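Local coordinates for protein cytidylyltransferase (Leptospira borgpetersenii serovar Hardjo-bovis, PDB 6OEW) that probably transfers cytidylyl groups from CTP to a sugar or similar acceptor with the help of a metal ion, at residues I162-P166 with Y167-H171; T36-G39 with F40-R44. All blocks are in the same frame, centred on the assembly; numbering follows the deposited sequence.

Interaction 1: I162-P166 with Y167-H171; sequences ICRLP and YEREH
Glu-168 and Arg-169 reach back from the first turn of helix 166-171 to the linker that joins it to helix 153-162, at the surface of this GT-A-type domain. Leu-165 sits at the N-cap position, and Glu-168, the N3 residue, returns its carboxylate to the start of the helix: Leu-165 N gives a hydrogen bond to Glu-168 OE1 at 3.2 Å, on the anti side of the carboxylate and 29° out of its plane. This is the N3-to-N-cap half of a capping box; the leucine side chain has no polar atom to supply the return bond. With CG of Glu-168 anti to its carbonyl carbon and the rest of the chain extended, the carboxylate comes alongside Cys-163 CB and Leu-165 N. Glu-168 OE1 lies 3.3 Å from Cys-163 CB, while the aliphatic part of Glu-168 packs on Cys-163 and on Leu-165 CB. A water donates to the same OE1 and accepts from Arg-164 N, so OE1 is gripped twice. The negative charge at the amino end of a helix would probably be stabilised by the helix dipole.

Arg-169 takes the other route. Bent at chi2 and chi3, its chain curls over the linker; Arg-169 CG rests 3.2 Å from Leu-165 O. Salt bridges from NE to Asp-85 and from NH2 to Asp-160 join helix 166-171 to the start of helix 86-96 and to helix 153-162. Arg-164 lies alongside, pointing the same way, its guanidinium plane 35° from that of Arg-169; Arg-164 NH1 and Arg-169 NH1 are 3.8 Å apart, and the nearby aspartates probably ease this approach of like charges. Arg-169 NH1 meets Cys-163 O at 3.0 Å, in the plane of both the guanidinium and the carbonyl, with an N-H...O angle of 167°.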
loop_
_atom_site.group_PDB
_atom_site.type_symbol
_atom_site.label_atom_id
_atom_site.label_comp_id
_atom_site.label_asym_id
_atom_site.label_seq_id
_atom_site.Cartn_x
_atom_site.Cartn_y
_atom_site.Cartn_z
ATOM N N ILE A 162 0.076 -22.114 7.460
ATOM C CA ILE A 162 0.373 -22.025 8.888
ATOM C C ILE A 162 -0.761 -21.345 9.656
ATOM O O ILE A 162 -1.142 -21.792 10.738
ATOM C CB ILE A 162 1.696 -21.265 9.092
ATOM C CG1 ILE A 162 2.903 -22.137 8.797
ATOM C CG2 ILE A 162 1.798 -20.681 10.500
ATOM C CD1 ILE A 162 4.179 -21.342 8.907
ATOM N N CYS A 163 -1.274 -20.228 9.145
ATOM C CA CYS A 163 -2.077 -19.308 9.950
ATOM C C CYS A 163 -3.557 -19.658 9.926
ATOM O O CYS A 163 -4.172 -19.727 8.856
ATOM C CB CYS A 163 -1.899 -17.879 9.468
ATOM S SG CYS A 163 -0.207 -17.322 9.573
ATOM N N ARG A 164 -4.127 -19.821 11.122
ATOM C CA ARG A 164 -5.535 -20.112 11.302
ATOM C C ARG A 164 -6.282 -19.015 12.047
ATOM O O ARG A 164 -7.513 -19.017 12.034
ATOM C CB ARG A 164 -5.714 -21.433 12.064
ATOM C CG ARG A 164 -5.124 -22.667 11.381
ATOM C CD ARG A 164 -6.052 -23.250 10.317
ATOM N NE ARG A 164 -5.667 -22.815 8.980
ATOM C CZ ARG A 164 -4.682 -23.366 8.274
ATOM N NH1 ARG A 164 -4.388 -22.906 7.063
ATOM N NH2 ARG A 164 -3.986 -24.376 8.779
ATOM N N LEU A 165 -5.591 -18.094 12.679
ATOM C CA LEU A 165 -6.282 -17.077 13.450
ATOM C C LEU A 165 -6.888 -16.025 12.525
ATOM O O LEU A 165 -6.292 -15.666 11.504
ATOM C CB LEU A 165 -5.330 -16.418 14.446
ATOM C CG LEU A 165 -4.968 -17.288 15.661
ATOM C CD1 LEU A 165 -3.891 -16.615 16.490
ATOM C CD2 LEU A 165 -6.195 -17.583 16.531
ATOM N N PRO A 166 -8.082 -15.533 12.850
ATOM C CA PRO A 166 -8.698 -14.509 11.994
ATOM C C PRO A 166 -7.854 -13.250 11.866
ATOM O O PRO A 166 -7.775 -12.672 10.777
ATOM C CB PRO A 166 -10.045 -14.258 12.697
ATOM C CG PRO A 166 -10.339 -15.561 13.391
ATOM C CD PRO A 166 -9.014 -16.046 13.873
ATOM N N TYR A 167 -7.215 -12.807 12.949
ATOM C CA TYR A 167 -6.309 -11.667 12.845
ATOM C C TYR A 167 -5.204 -11.924 11.813
ATOM O O TYR A 167 -4.841 -11.024 11.046
ATOM C CB TYR A 167 -5.710 -11.370 14.218
ATOM C CG TYR A 167 -4.836 -10.143 14.288
ATOM C CD1 TYR A 167 -5.391 -8.871 14.391
ATOM C CD2 TYR A 167 -3.448 -10.253 14.275
ATOM C CE1 TYR A 167 -4.583 -7.736 14.455
ATOM C CE2 TYR A 167 -2.644 -9.129 14.359
ATOM C CZ TYR A 167 -3.221 -7.873 14.455
ATOM O OH TYR A 167 -2.419 -6.755 14.533
ATOM N N GLU A 168 -4.672 -13.149 11.772
ATOM C CA GLU A 168 -3.616 -13.477 10.812
ATOM C C GLU A 168 -4.146 -13.497 9.381
ATOM O O GLU A 168 -3.493 -12.990 8.459
ATOM C CB GLU A 168 -2.995 -14.830 11.162
ATOM C CG GLU A 168 -2.161 -14.825 12.408
ATOM C CD GLU A 168 -1.780 -16.222 12.873
ATOM O OE1 GLU A 168 -2.519 -17.194 12.586
ATOM O OE2 GLU A 168 -0.741 -16.354 13.545
ATOM N N ARG A 169 -5.316 -14.111 9.170
ATOM C CA ARG A 169 -5.905 -14.176 7.834
ATOM C C ARG A 169 -6.258 -12.789 7.308
ATOM O O ARG A 169 -6.184 -12.540 6.096
ATOM C CB ARG A 169 -7.162 -15.059 7.848
ATOM C CG ARG A 169 -7.003 -16.442 8.486
ATOM C CD ARG A 169 -6.021 -17.351 7.734
ATOM N NE ARG A 169 -6.306 -17.480 6.305
ATOM C CZ ARG A 169 -5.739 -18.382 5.496
ATOM N NH1 ARG A 169 -4.862 -19.273 5.971
ATOM N NH2 ARG A 169 -6.060 -18.404 4.206
ATOM N N GLU A 170 -6.648 -11.875 8.198
ATOM C CA GLU A 170 -7.042 -10.543 7.753
ATOM C C GLU A 170 -5.843 -9.653 7.445
ATOM O O GLU A 170 -5.883 -8.873 6.481
ATOM C CB GLU A 170 -7.965 -9.884 8.804
ATOM C CG GLU A 170 -8.131 -8.369 8.571
ATOM C CD GLU A 170 -9.147 -7.697 9.492
ATOM O OE1 GLU A 170 -9.576 -8.316 10.491
ATOM O OE2 GLU A 170 -9.513 -6.536 9.203
ATOM N N HIS A 171 -4.748 -9.774 8.205
ATOM C CA HIS A 171 -3.635 -8.844 8.061
ATOM C C HIS A 171 -2.434 -9.420 7.337
ATOM O O HIS A 171 -1.535 -8.652 6.973
ATOM C CB HIS A 171 -3.216 -8.324 9.431
ATOM C CG HIS A 171 -4.284 -7.497 10.064
ATOM N ND1 HIS A 171 -4.614 -6.246 9.591
ATOM C CD2 HIS A 171 -5.166 -7.776 11.057
ATOM C CE1 HIS A 171 -5.618 -5.766 10.304
ATOM N NE2 HIS A 171 -5.971 -6.675 11.198
HETATM O O HOH W 1 -2.486 -19.822 13.498
#

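Interaction 2: T36-G39 with F40-R44. With EDO (1,2-ethanediol), chain D.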
loop_
_atom_site.group_PDB
_atom_site.type_symbol
_atom_site.label_atom_id
_atom_site.label_comp_id
_atom_site.label_asym_id
_atom_site.label_seq_id
_atom_site.Cartn_x
_atom_site.Cartn_y
_atom_site.Cartn_z
ATOM N N THR A 36 -10.501 10.466 -7.259
ATOM C CA THR A 36 -10.826 9.902 -5.955
ATOM C C THR A 36 -9.545 9.552 -5.205
ATOM O O THR A 36 -8.441 9.531 -5.771
ATOM C CB THR A 36 -11.693 8.648 -6.113
ATOM O OG1 THR A 36 -10.939 7.670 -6.858
ATOM C CG2 THR A 36 -13.003 8.981 -6.850
ATOM N N ILE A 37 -9.696 9.246 -3.912
ATOM C CA ILE A 37 -8.538 8.806 -3.122
ATOM C C ILE A 37 -7.848 7.619 -3.798
ATOM O O ILE A 37 -6.634 7.635 -4.039
ATOM C CB ILE A 37 -8.967 8.463 -1.683
ATOM C CG1 ILE A 37 -9.178 9.752 -0.869
ATOM C CG2 ILE A 37 -7.964 7.545 -1.031
ATOM C CD1 ILE A 37 -7.888 10.400 -0.414
ATOM N N LEU A 38 -8.616 6.583 -4.134
ATOM C CA LEU A 38 -8.017 5.405 -4.762
ATOM C C LEU A 38 -7.520 5.712 -6.171
ATOM O O LEU A 38 -6.444 5.239 -6.568
ATOM C CB LEU A 38 -9.017 4.246 -4.789
ATOM C CG LEU A 38 -8.510 2.926 -5.406
ATOM C CD1 LEU A 38 -7.172 2.447 -4.804
ATOM C CD2 LEU A 38 -9.556 1.840 -5.242
ATOM N N GLY A 39 -8.270 6.507 -6.944
ATOM C CA GLY A 39 -7.796 6.868 -8.281
ATOM C C GLY A 39 -6.478 7.630 -8.261
ATOM O O GLY A 39 -5.593 7.401 -9.097
ATOM N N PHE A 40 -6.330 8.547 -7.306
ATOM C CA PHE A 40 -5.067 9.254 -7.124
ATOM C C PHE A 40 -3.914 8.283 -6.900
ATOM O O PHE A 40 -2.826 8.446 -7.479
ATOM C CB PHE A 40 -5.199 10.209 -5.937
ATOM C CG PHE A 40 -4.231 11.344 -5.963
ATOM C CD1 PHE A 40 -4.646 12.610 -6.367
ATOM C CD2 PHE A 40 -2.905 11.158 -5.588
ATOM C CE1 PHE A 40 -3.764 13.679 -6.391
ATOM C CE2 PHE A 40 -2.008 12.240 -5.620
ATOM C CZ PHE A 40 -2.437 13.487 -6.027
ATOM N N MET A 41 -4.124 7.289 -6.038
ATOM C CA MET A 41 -3.105 6.277 -5.774
ATOM C C MET A 41 -2.721 5.530 -7.046
ATOM O O MET A 41 -1.532 5.338 -7.337
ATOM C CB MET A 41 -3.609 5.299 -4.718
ATOM C CG MET A 41 -2.518 4.379 -4.173
ATOM S SD MET A 41 -3.231 3.147 -3.065
ATOM C CE MET A 41 -1.740 2.227 -2.614
ATOM N N LEU A 42 -3.720 5.104 -7.815
ATOM C CA LEU A 42 -3.451 4.380 -9.047
ATOM C C LEU A 42 -2.661 5.244 -10.027
ATOM O O LEU A 42 -1.721 4.763 -10.663
ATOM C CB LEU A 42 -4.767 3.894 -9.655
ATOM C CG LEU A 42 -5.543 2.854 -8.822
ATOM C CD1 LEU A 42 -6.838 2.454 -9.511
ATOM C CD2 LEU A 42 -4.694 1.610 -8.573
ATOM N N GLU A 43 -2.996 6.534 -10.127
ATOM C CA GLU A 43 -2.233 7.421 -11.006
ATOM C C GLU A 43 -0.778 7.537 -10.559
ATOM O O GLU A 43 0.132 7.588 -11.398
ATOM C CB GLU A 43 -2.884 8.801 -11.066
ATOM C CG GLU A 43 -4.192 8.807 -11.819
ATOM C CD GLU A 43 -4.663 10.201 -12.129
ATOM O OE1 GLU A 43 -3.843 11.038 -12.551
ATOM O OE2 GLU A 43 -5.860 10.469 -11.930
ATOM N N ARG A 44 -0.535 7.564 -9.242
ATOM C CA ARG A 44 0.837 7.607 -8.742
ATOM C C ARG A 44 1.588 6.312 -9.037
ATOM O O ARG A 44 2.793 6.335 -9.325
ATOM C CB ARG A 44 0.825 7.919 -7.247
ATOM C CG ARG A 44 0.534 9.402 -7.003
ATOM C CD ARG A 44 0.535 9.774 -5.535
ATOM N NE ARG A 44 1.836 9.604 -4.876
ATOM C CZ ARG A 44 2.861 10.448 -4.968
ATOM N NH1 ARG A 44 2.797 11.540 -5.727
ATOM N NH2 ARG A 44 3.973 10.198 -4.288
HETATM C C1 EDO D . 5.908 9.494 -8.561
HETATM O O1 EDO D . 6.889 8.487 -8.862
HETATM C C2 EDO D . 5.028 9.064 -7.382
HETATM O O2 EDO D . 4.479 7.761 -7.635
#
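Leu-38 holds CG anti to its backbone N (chi1 -179°), and a chi2 of 52° puts its CD1 4.4 Å from both Met-41 SD and Leu-42 CG, a loose apolar touch along one side of helix 37-45. The same Leu-38 packs on helix 65-73, while Met-41 and Leu-42 lean on Ile-15 of strand 11-16. The Phe-40 ring meets Phe-32 edge-to-face.

A chi1 of 61° on Thr-36 places OG1 within bonding distance of Gly-39 N, from which it accepts a hydrogen bond at 2.9 Å: a threonine N-cap. The first turn is closed by Phe-40 N to Thr-36 O at 2.8 Å, so the capping residue accepts through both its hydroxyl and its carbonyl. Further along, Arg-44 O takes a hydrogen bond from ethanediol O2 at 2.8 Å, and C2 of that molecule, probably from the crystallisation liquor, lies over one face of the Arg-44 guanidinium. Glu-43 forms a salt bridge with Lys-220. Met-41 and Leu-42 thus fix the helix to the sheet by apolar contact, while the carbonyls of Ile-112 and Phe-222 satisfy NE and NH1 of the buried Arg-44 guanidinium.

Overall arrangement
Interaction 2 precedes interaction 1 in the chain, and the two lie on opposite sides of its centre, with their own centres 28 Å apart and their nearest atoms about 15 Å apart. Segments 36-44 are buried against the sheet, whereas segments 162-171 form a surface turn. The side chain of Ile-37 is about 7 Å from that of Asp-108, a known magnesium-binding residue of this protein, and that of Glu-170 about 10 Å from it. A separately modelled magnesium ion lies about 10 Å from the side chain of Met-41 and about 9 Å from that of Glu-170. Each contact thus approaches the magnesium region to within about 10 Å, with these side chains too distant to coordinate the ion directly.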